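Local structure of UDP-N-acetylglucosamine 4-epimerase (3M2P) at residues A[110-115]-A[157-162]; A[193-198]-A[258-263]. The protein probably interconverts UDP-N-acetylglucosamine and UDP-N-acetylgalactosamine as a nucleotide-binding member of the NAD(P)-dependent epimerase/dehydratase family. All blocks are in the same frame, centred on the assembly; numbering follows the deposited sequence.

Interaction 1 of 2, residues A[110-115]-A[157-162]; sequences ISAYSD and NLRFAH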
ATOM      1  N   ILE A 110       3.964 -11.497  -0.071  1.00 34.16           N
ATOM      2  CA  ILE A 110       3.078 -11.973  -1.129  1.00 35.38           C
ATOM      3  C   ILE A 110       1.675 -11.394  -0.957  1.00 34.86           C
ATOM      4  O   ILE A 110       0.871 -11.358  -1.898  1.00 34.52           O
ATOM      5  CB  ILE A 110       3.045 -13.534  -1.138  1.00 36.28           C
ATOM      6  CG1 ILE A 110       2.244 -14.082  -2.316  1.00 36.58           C
ATOM      7  CG2 ILE A 110       2.523 -14.092   0.183  1.00 35.63           C
ATOM      8  CD1 ILE A 110       2.359 -15.578  -2.444  1.00 37.48           C
ATOM      9  N   SER A 111       1.405 -10.919   0.254  1.00 34.43           N
ATOM     10  CA  SER A 111       0.128 -10.303   0.582  1.00 34.75           C
ATOM     11  C   SER A 111      -0.034  -8.911  -0.030  1.00 35.09           C
ATOM     12  O   SER A 111      -0.944  -8.163   0.343  1.00 36.78           O
ATOM     13  CB  SER A 111      -0.067 -10.241   2.101  1.00 35.06           C
ATOM     14  OG  SER A 111      -0.046 -11.542   2.664  1.00 36.11           O
ATOM     15  N   ALA A 112       0.850  -8.564  -0.958  1.00 34.47           N
ATOM     16  CA  ALA A 112       0.699  -7.333  -1.727  1.00 34.33           C
ATOM     17  C   ALA A 112      -0.113  -7.665  -2.962  1.00 35.05           C
ATOM     18  O   ALA A 112      -0.459  -6.785  -3.744  1.00 35.21           O
ATOM     19  CB  ALA A 112       2.051  -6.776  -2.123  1.00 33.23           C
ATOM     20  N   TYR A 113      -0.400  -8.952  -3.136  1.00 34.22           N
ATOM     21  CA  TYR A 113      -1.111  -9.424  -4.304  1.00 34.86           C
ATOM     22  C   TYR A 113      -2.427 -10.043  -3.869  1.00 36.46           C
ATOM     23  O   TYR A 113      -2.625 -10.291  -2.684  1.00 37.26           O
ATOM     24  CB  TYR A 113      -0.292 -10.482  -5.016  1.00 35.69           C
ATOM     25  CG  TYR A 113       1.090 -10.072  -5.485  1.00 35.17           C
ATOM     26  CD1 TYR A 113       1.264  -9.116  -6.467  1.00 34.11           C
ATOM     27  CD2 TYR A 113       2.218 -10.696  -4.980  1.00 35.70           C
ATOM     28  CE1 TYR A 113       2.510  -8.769  -6.904  1.00 34.05           C
ATOM     29  CE2 TYR A 113       3.469 -10.366  -5.416  1.00 35.33           C
ATOM     30  CZ  TYR A 113       3.619  -9.400  -6.378  1.00 35.47           C
ATOM     31  OH  TYR A 113       4.898  -9.078  -6.809  1.00 35.83           O
ATOM     32  N   SER A 114      -3.318 -10.310  -4.821  1.00 36.89           N
ATOM     33  CA  SER A 114      -4.623 -10.887  -4.489  1.00 37.60           C
ATOM     34  C   SER A 114      -5.355 -11.428  -5.712  1.00 38.99           C
ATOM     35  O   SER A 114      -6.033 -12.456  -5.634  1.00 38.91           O
ATOM     36  CB  SER A 114      -5.503  -9.859  -3.772  1.00 35.70           C
ATOM     37  N   ASP A 115      -5.208 -10.728  -6.837  1.00 38.67           N
ATOM     38  CA  ASP A 115      -5.958 -11.022  -8.057  1.00 38.71           C
ATOM     39  C   ASP A 115      -5.666 -12.415  -8.579  1.00 38.14           C
ATOM     40  O   ASP A 115      -4.612 -12.639  -9.157  1.00 38.09           O
ATOM     41  CB  ASP A 115      -5.624  -9.991  -9.136  1.00 38.55           C
ATOM     42  CG  ASP A 115      -6.613 -10.003 -10.290  1.00 39.74           C
ATOM     43  OD1 ASP A 115      -7.377 -10.985 -10.416  1.00 39.65           O
ATOM     44  OD2 ASP A 115      -6.624  -9.029 -11.076  1.00 40.08           O
ATOM     45  N   ASN A 157      13.460  -4.445  -1.518  1.00 33.77           N
ATOM     46  CA  ASN A 157      12.228  -5.003  -0.972  1.00 32.52           C
ATOM     47  C   ASN A 157      12.018  -6.456  -1.393  1.00 33.21           C
ATOM     48  O   ASN A 157      11.975  -6.767  -2.586  1.00 33.58           O
ATOM     49  CB  ASN A 157      11.036  -4.178  -1.441  1.00 32.82           C
ATOM     50  CG  ASN A 157      11.080  -2.762  -0.939  1.00 32.90           C
ATOM     51  OD1 ASN A 157      10.767  -1.824  -1.667  1.00 32.77           O
ATOM     52  ND2 ASN A 157      11.463  -2.596   0.314  1.00 33.59           N
ATOM     53  N   LEU A 158      11.871  -7.340  -0.415  1.00 31.78           N
ATOM     54  CA  LEU A 158      11.693  -8.761  -0.678  1.00 32.01           C
ATOM     55  C   LEU A 158      10.271  -9.209  -0.369  1.00 32.29           C
ATOM     56  O   LEU A 158       9.911  -9.363   0.794  1.00 33.58           O
ATOM     57  CB  LEU A 158      12.654  -9.574   0.190  1.00 32.38           C
ATOM     58  CG  LEU A 158      14.147  -9.303   0.048  1.00 31.94           C
ATOM     59  CD1 LEU A 158      14.944 -10.237   0.937  1.00 32.22           C
ATOM     60  CD2 LEU A 158      14.549  -9.458  -1.398  1.00 32.33           C
ATOM     61  N   ARG A 159       9.460  -9.427  -1.393  1.00 31.82           N
ATOM     62  CA  ARG A 159       8.117  -9.963  -1.170  1.00 32.71           C
ATOM     63  C   ARG A 159       8.124 -11.479  -0.903  1.00 33.95           C
ATOM     64  O   ARG A 159       7.937 -12.276  -1.819  1.00 33.84           O
ATOM     65  CB  ARG A 159       7.195  -9.612  -2.337  1.00 31.56           C
ATOM     66  CG  ARG A 159       6.967  -8.135  -2.467  1.00 31.25           C
ATOM     67  CD  ARG A 159       6.174  -7.785  -3.692  1.00 31.24           C
ATOM     68  NE  ARG A 159       5.805  -6.373  -3.688  1.00 32.30           N
ATOM     69  CZ  ARG A 159       5.462  -5.684  -4.773  1.00 33.25           C
ATOM     70  NH1 ARG A 159       5.447  -6.273  -5.966  1.00 33.41           N
ATOM     71  NH2 ARG A 159       5.126  -4.404  -4.674  1.00 31.29           N
ATOM     72  N   PHE A 160       8.337 -11.860   0.359  1.00 33.79           N
ATOM     73  CA  PHE A 160       8.342 -13.263   0.780  1.00 33.79           C
ATOM     74  C   PHE A 160       7.019 -13.975   0.547  1.00 34.97           C
ATOM     75  O   PHE A 160       5.954 -13.402   0.752  1.00 35.37           O
ATOM     76  CB  PHE A 160       8.691 -13.384   2.266  1.00 33.88           C
ATOM     77  CG  PHE A 160      10.082 -12.952   2.595  1.00 34.29           C
ATOM     78  CD1 PHE A 160      11.171 -13.607   2.045  1.00 33.97           C
ATOM     79  CD2 PHE A 160      10.303 -11.894   3.453  1.00 33.87           C
ATOM     80  CE1 PHE A 160      12.439 -13.211   2.333  1.00 33.74           C
ATOM     81  CE2 PHE A 160      11.572 -11.494   3.750  1.00 33.38           C
ATOM     82  CZ  PHE A 160      12.643 -12.148   3.184  1.00 34.77           C
ATOM     83  N   ALA A 161       7.101 -15.234   0.123  1.00 36.61           N
ATOM     84  CA  ALA A 161       5.930 -16.103   0.068  1.00 37.48           C
ATOM     85  C   ALA A 161       5.609 -16.504   1.500  1.00 36.85           C
ATOM     86  O   ALA A 161       6.232 -16.009   2.429  1.00 37.18           O
ATOM     87  CB  ALA A 161       6.197 -17.332  -0.801  1.00 37.42           C
ATOM     88  N   HIS A 162       4.644 -17.385   1.693  1.00 36.55           N
ATOM     89  CA  HIS A 162       4.228 -17.723   3.044  1.00 37.64           C
ATOM     90  C   HIS A 162       5.323 -18.448   3.805  1.00 37.14           C
ATOM     91  O   HIS A 162       5.755 -19.519   3.413  1.00 38.14           O
ATOM     92  CB  HIS A 162       2.923 -18.521   3.019  1.00 38.23           C
ATOM     93  CG  HIS A 162       1.831 -17.831   2.268  1.00 37.97           C
ATOM     94  ND1 HIS A 162       1.177 -16.727   2.764  1.00 36.38           N
ATOM     95  CD2 HIS A 162       1.308 -18.057   1.038  1.00 39.77           C
ATOM     96  CE1 HIS A 162       0.285 -16.312   1.883  1.00 37.98           C
ATOM     97  NE2 HIS A 162       0.348 -17.098   0.824  1.00 39.33           N
TER
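Ile-110 and Phe-160 join the two backbones through one hydrogen bond, Ile-110 N to Phe-160 O at 2.9 Å, just where strand 103-109 gives way to a short 3-10 turn (110-112) beside strand 154-164. Ile-110 lies nearest Ala-161 of that strand, CA to CA 5.2 Å. Ile-110 CG2 sits over one face of the His-162 imidazole, a CH-pi contact 3.8 Å from the ring centroid and 21° off the normal, shifted toward the rim. With CG1 anti to the backbone N (chi1 -174°), CG2 falls between that N and the carbonyl carbon, while CD1 reaches the ring's NE2, which hydrogen-bonds Ser-263 OG; the branched apolar chain thus offers a methyl to the ring face. Arg-159, CB pointing toward the turn, runs extended from CG to NE to meet Ala-112 and Tyr-113. Its NH1 donates a bent hydrogen bond to Tyr-113 OH at 3.0 Å, with ring and guanidinium planes nearly perpendicular (82°). Ala-112 CB lies over one guanidinium face, 4.1 Å from Arg-159 NE, and its small methyl lets the arginine pass close by. Arg-159 is buried, so its charge needs company: Glu-141 takes NE in a salt bridge, and Asn-223 also bonds Tyr-113 OH. The contact thus ties the end of strand 103-109 to its parallel neighbour 154-164 in the Rossmann-type sheet. Glu-141 belongs to helix 132-150, which carries the family's Tyr-x-x-x-Lys sequence, and Asn-223 to strand 220-224. Phe-160 packs on helix 202-212 and lies close to Leu-14, a UDP-binding residue.

Interaction 2 of 2, residues A[193-198]-A[258-263]; sequences SVAKRE and EGIHSS
Three hydrogen bonds hold Lys-196 and Glu-198 against Ser-262 and Ser-263. Two make a single parallel beta bridge centred on Arg-197 and Ser-263: Ser-263 N gives to Lys-196 O at 2.8 Å, and Glu-198 N to Ser-263 O at 2.7 Å, the latter approaching nearly in line with the C=O. The third has a side-chain acceptor: Lys-196 N points almost straight (169°) at Ser-262 OG, 2.7 Å away. Ser-262 OG stands anti to its carbonyl carbon (chi1 -82°), which brings the short hydroxyl to the neighbouring chain. Apolar packing is modest. Ala-195 CB lies 4.2 Å from Ile-260 CG2, its small size letting the chains come close. Arg-197 crosses Ile-260 at about a right angle: Arg-197 NE lies 3.7 Å from Ile-260 CG2 and Arg-197 NH2 3.8 Å from Ile-260 CD1. The aliphatic branches of Ile-260 thus rest against the arginine's polar end, whose NH2 bonds Asn-232. Glu-198, the buried residue here, receives the N-H of Met-265 at OE1. The loop before helix 268-273 is thereby laid beside strand 197-201, whose Arg-197 also pairs through the backbone with Leu-230 of strand 229-230.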
ATOM      1  N   SER A 193     -10.011 -28.175  -1.005  1.00 47.64           N
ATOM      2  CA  SER A 193      -9.802 -26.946  -1.751  1.00 46.81           C
ATOM      3  C   SER A 193      -8.869 -27.184  -2.904  1.00 44.96           C
ATOM      4  O   SER A 193      -7.979 -28.026  -2.836  1.00 44.63           O
ATOM      5  CB  SER A 193      -9.250 -25.827  -0.856  1.00 47.66           C
ATOM      6  OG  SER A 193      -9.588 -24.545  -1.374  1.00 48.08           O
ATOM      7  N   VAL A 194      -9.091 -26.425  -3.968  1.00 46.31           N
ATOM      8  CA  VAL A 194      -8.255 -26.497  -5.151  1.00 46.23           C
ATOM      9  C   VAL A 194      -7.237 -25.345  -5.171  1.00 44.67           C
ATOM     10  O   VAL A 194      -6.339 -25.315  -6.010  1.00 45.32           O
ATOM     11  CB  VAL A 194      -9.119 -26.514  -6.430  1.00 45.08           C
ATOM     12  CG1 VAL A 194      -8.263 -26.821  -7.649  1.00 47.28           C
ATOM     13  CG2 VAL A 194     -10.197 -27.558  -6.299  1.00 44.07           C
ATOM     14  N   ALA A 195      -7.371 -24.421  -4.222  1.00 44.25           N
ATOM     15  CA  ALA A 195      -6.480 -23.269  -4.120  1.00 43.61           C
ATOM     16  C   ALA A 195      -5.063 -23.687  -3.755  1.00 43.94           C
ATOM     17  O   ALA A 195      -4.866 -24.585  -2.938  1.00 43.49           O
ATOM     18  CB  ALA A 195      -7.008 -22.283  -3.107  1.00 45.13           C
ATOM     19  N   LYS A 196      -4.088 -23.026  -4.378  1.00 44.17           N
ATOM     20  CA  LYS A 196      -2.671 -23.341  -4.216  1.00 43.43           C
ATOM     21  C   LYS A 196      -1.956 -22.161  -3.576  1.00 43.12           C
ATOM     22  O   LYS A 196      -2.089 -21.022  -4.034  1.00 42.53           O
ATOM     23  CB  LYS A 196      -2.043 -23.671  -5.571  1.00 43.01           C
ATOM     24  CG  LYS A 196      -2.414 -25.053  -6.079  1.00 46.14           C
ATOM     25  CD  LYS A 196      -2.148 -25.248  -7.573  1.00 49.15           C
ATOM     26  CE  LYS A 196      -2.180 -26.746  -7.940  1.00 50.81           C
ATOM     27  NZ  LYS A 196      -2.530 -27.029  -9.377  1.00 52.83           N
ATOM     28  N   ARG A 197      -1.209 -22.440  -2.510  1.00 42.73           N
ATOM     29  CA  ARG A 197      -0.523 -21.402  -1.740  1.00 42.24           C
ATOM     30  C   ARG A 197       0.973 -21.686  -1.671  1.00 41.90           C
ATOM     31  O   ARG A 197       1.373 -22.819  -1.445  1.00 42.26           O
ATOM     32  CB  ARG A 197      -1.110 -21.311  -0.325  1.00 43.97           C
ATOM     33  CG  ARG A 197      -2.525 -20.727  -0.258  1.00 44.98           C
ATOM     34  CD  ARG A 197      -2.906 -20.363   1.172  1.00 46.41           C
ATOM     35  NE  ARG A 197      -3.520 -21.479   1.887  1.00 50.18           N
ATOM     36  CZ  ARG A 197      -3.644 -21.554   3.213  1.00 51.74           C
ATOM     37  NH1 ARG A 197      -3.176 -20.594   3.993  1.00 49.98           N
ATOM     38  NH2 ARG A 197      -4.227 -22.608   3.768  1.00 53.89           N
ATOM     39  N   GLU A 198       1.801 -20.661  -1.865  1.00 41.46           N
ATOM     40  CA  GLU A 198       3.248 -20.866  -1.934  1.00 40.37           C
ATOM     41  C   GLU A 198       3.898 -20.774  -0.559  1.00 40.16           C
ATOM     42  O   GLU A 198       3.688 -19.807   0.162  1.00 39.62           O
ATOM     43  CB  GLU A 198       3.869 -19.856  -2.884  1.00 39.91           C
ATOM     44  CG  GLU A 198       5.306 -20.139  -3.287  1.00 40.24           C
ATOM     45  CD  GLU A 198       5.764 -19.176  -4.371  1.00 40.16           C
ATOM     46  OE1 GLU A 198       4.929 -18.332  -4.774  1.00 38.81           O
ATOM     47  OE2 GLU A 198       6.937 -19.255  -4.819  1.00 41.05           O
ATOM     48  N   GLU A 258     -13.744 -22.810   0.048  1.00 55.11           N
ATOM     49  CA  GLU A 258     -14.123 -21.483  -0.444  1.00 58.94           C
ATOM     50  C   GLU A 258     -13.749 -20.338   0.508  1.00 57.84           C
ATOM     51  O   GLU A 258     -14.005 -19.168   0.216  1.00 57.56           O
ATOM     52  CB  GLU A 258     -15.613 -21.429  -0.816  1.00 59.64           C
ATOM     53  CG  GLU A 258     -15.906 -21.888  -2.243  1.00 62.12           C
ATOM     54  CD  GLU A 258     -17.387 -22.149  -2.486  1.00 65.79           C
ATOM     55  OE1 GLU A 258     -18.198 -21.847  -1.574  1.00 67.24           O
ATOM     56  OE2 GLU A 258     -17.735 -22.660  -3.580  1.00 65.43           O
ATOM     57  N   GLY A 259     -13.141 -20.678   1.638  1.00 56.00           N
ATOM     58  CA  GLY A 259     -12.589 -19.670   2.520  1.00 56.19           C
ATOM     59  C   GLY A 259     -11.129 -19.410   2.191  1.00 56.25           C
ATOM     60  O   GLY A 259     -10.444 -18.642   2.876  1.00 56.89           O
ATOM     61  N   ILE A 260     -10.649 -20.047   1.128  1.00 55.17           N
ATOM     62  CA  ILE A 260      -9.229 -20.028   0.812  1.00 53.13           C
ATOM     63  C   ILE A 260      -8.988 -19.602  -0.620  1.00 52.04           C
ATOM     64  O   ILE A 260      -9.683 -20.049  -1.527  1.00 52.44           O
ATOM     65  CB  ILE A 260      -8.606 -21.406   1.038  1.00 51.87           C
ATOM     66  CG1 ILE A 260      -9.056 -21.955   2.392  1.00 53.71           C
ATOM     67  CG2 ILE A 260      -7.094 -21.328   0.965  1.00 51.26           C
ATOM     68  CD1 ILE A 260      -8.012 -22.800   3.095  1.00 53.71           C
ATOM     69  N   HIS A 261      -8.005 -18.730  -0.821  1.00 50.57           N
ATOM     70  CA  HIS A 261      -7.657 -18.287  -2.170  1.00 49.27           C
ATOM     71  C   HIS A 261      -6.232 -18.695  -2.559  1.00 46.84           C
ATOM     72  O   HIS A 261      -5.399 -18.974  -1.693  1.00 46.75           O
ATOM     73  CB  HIS A 261      -7.878 -16.774  -2.317  1.00 48.68           C
ATOM     74  CG  HIS A 261      -9.308 -16.359  -2.137  1.00 52.07           C
ATOM     75  ND1 HIS A 261      -9.801 -15.869  -0.946  1.00 53.59           N
ATOM     76  CD2 HIS A 261     -10.360 -16.387  -2.992  1.00 52.75           C
ATOM     77  CE1 HIS A 261     -11.089 -15.602  -1.076  1.00 52.73           C
ATOM     78  NE2 HIS A 261     -11.452 -15.905  -2.310  1.00 53.64           N
ATOM     79  N   SER A 262      -5.956 -18.754  -3.859  1.00 44.76           N
ATOM     80  CA  SER A 262      -4.617 -19.108  -4.327  1.00 43.91           C
ATOM     81  C   SER A 262      -3.619 -17.962  -4.190  1.00 41.74           C
ATOM     82  O   SER A 262      -3.943 -16.813  -4.468  1.00 41.39           O
ATOM     83  CB  SER A 262      -4.659 -19.571  -5.783  1.00 43.04           C
ATOM     84  OG  SER A 262      -5.037 -20.929  -5.863  1.00 43.48           O
ATOM     85  N   SER A 263      -2.403 -18.278  -3.762  1.00 40.89           N
ATOM     86  CA  SER A 263      -1.327 -17.289  -3.795  1.00 40.16           C
ATOM     87  C   SER A 263       0.045 -17.910  -4.029  1.00 38.47           C
ATOM     88  O   SER A 263       0.549 -18.675  -3.215  1.00 38.29           O
ATOM     89  CB  SER A 263      -1.333 -16.391  -2.547  1.00 40.00           C
ATOM     90  OG  SER A 263      -1.270 -17.138  -1.346  1.00 39.42           O
TER

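Along the chain, interaction 1 closes first, bringing the loop after strand 103-109 back to strand 154-164 across an excursion that contains helix 132-150. Interaction 2 opens only afterwards, and its loop leaves strand 197-201, passes through helices 202-212 and 232-242 and returns at 258-263. The two are therefore in series, neither nested nor crossed. They meet in space nonetheless. Between the parallel neighbours 154-164 and 197-201, His-162 N lies 3.0 Å from Glu-198 O; from the loop, Ser-263 OG lies 2.7 Å from His-162 NE2, both probable hydrogen bonds. Ile-110 also packs on Ser-263, so the loop at 258-263, after strand 249-251, is joined to the sheet.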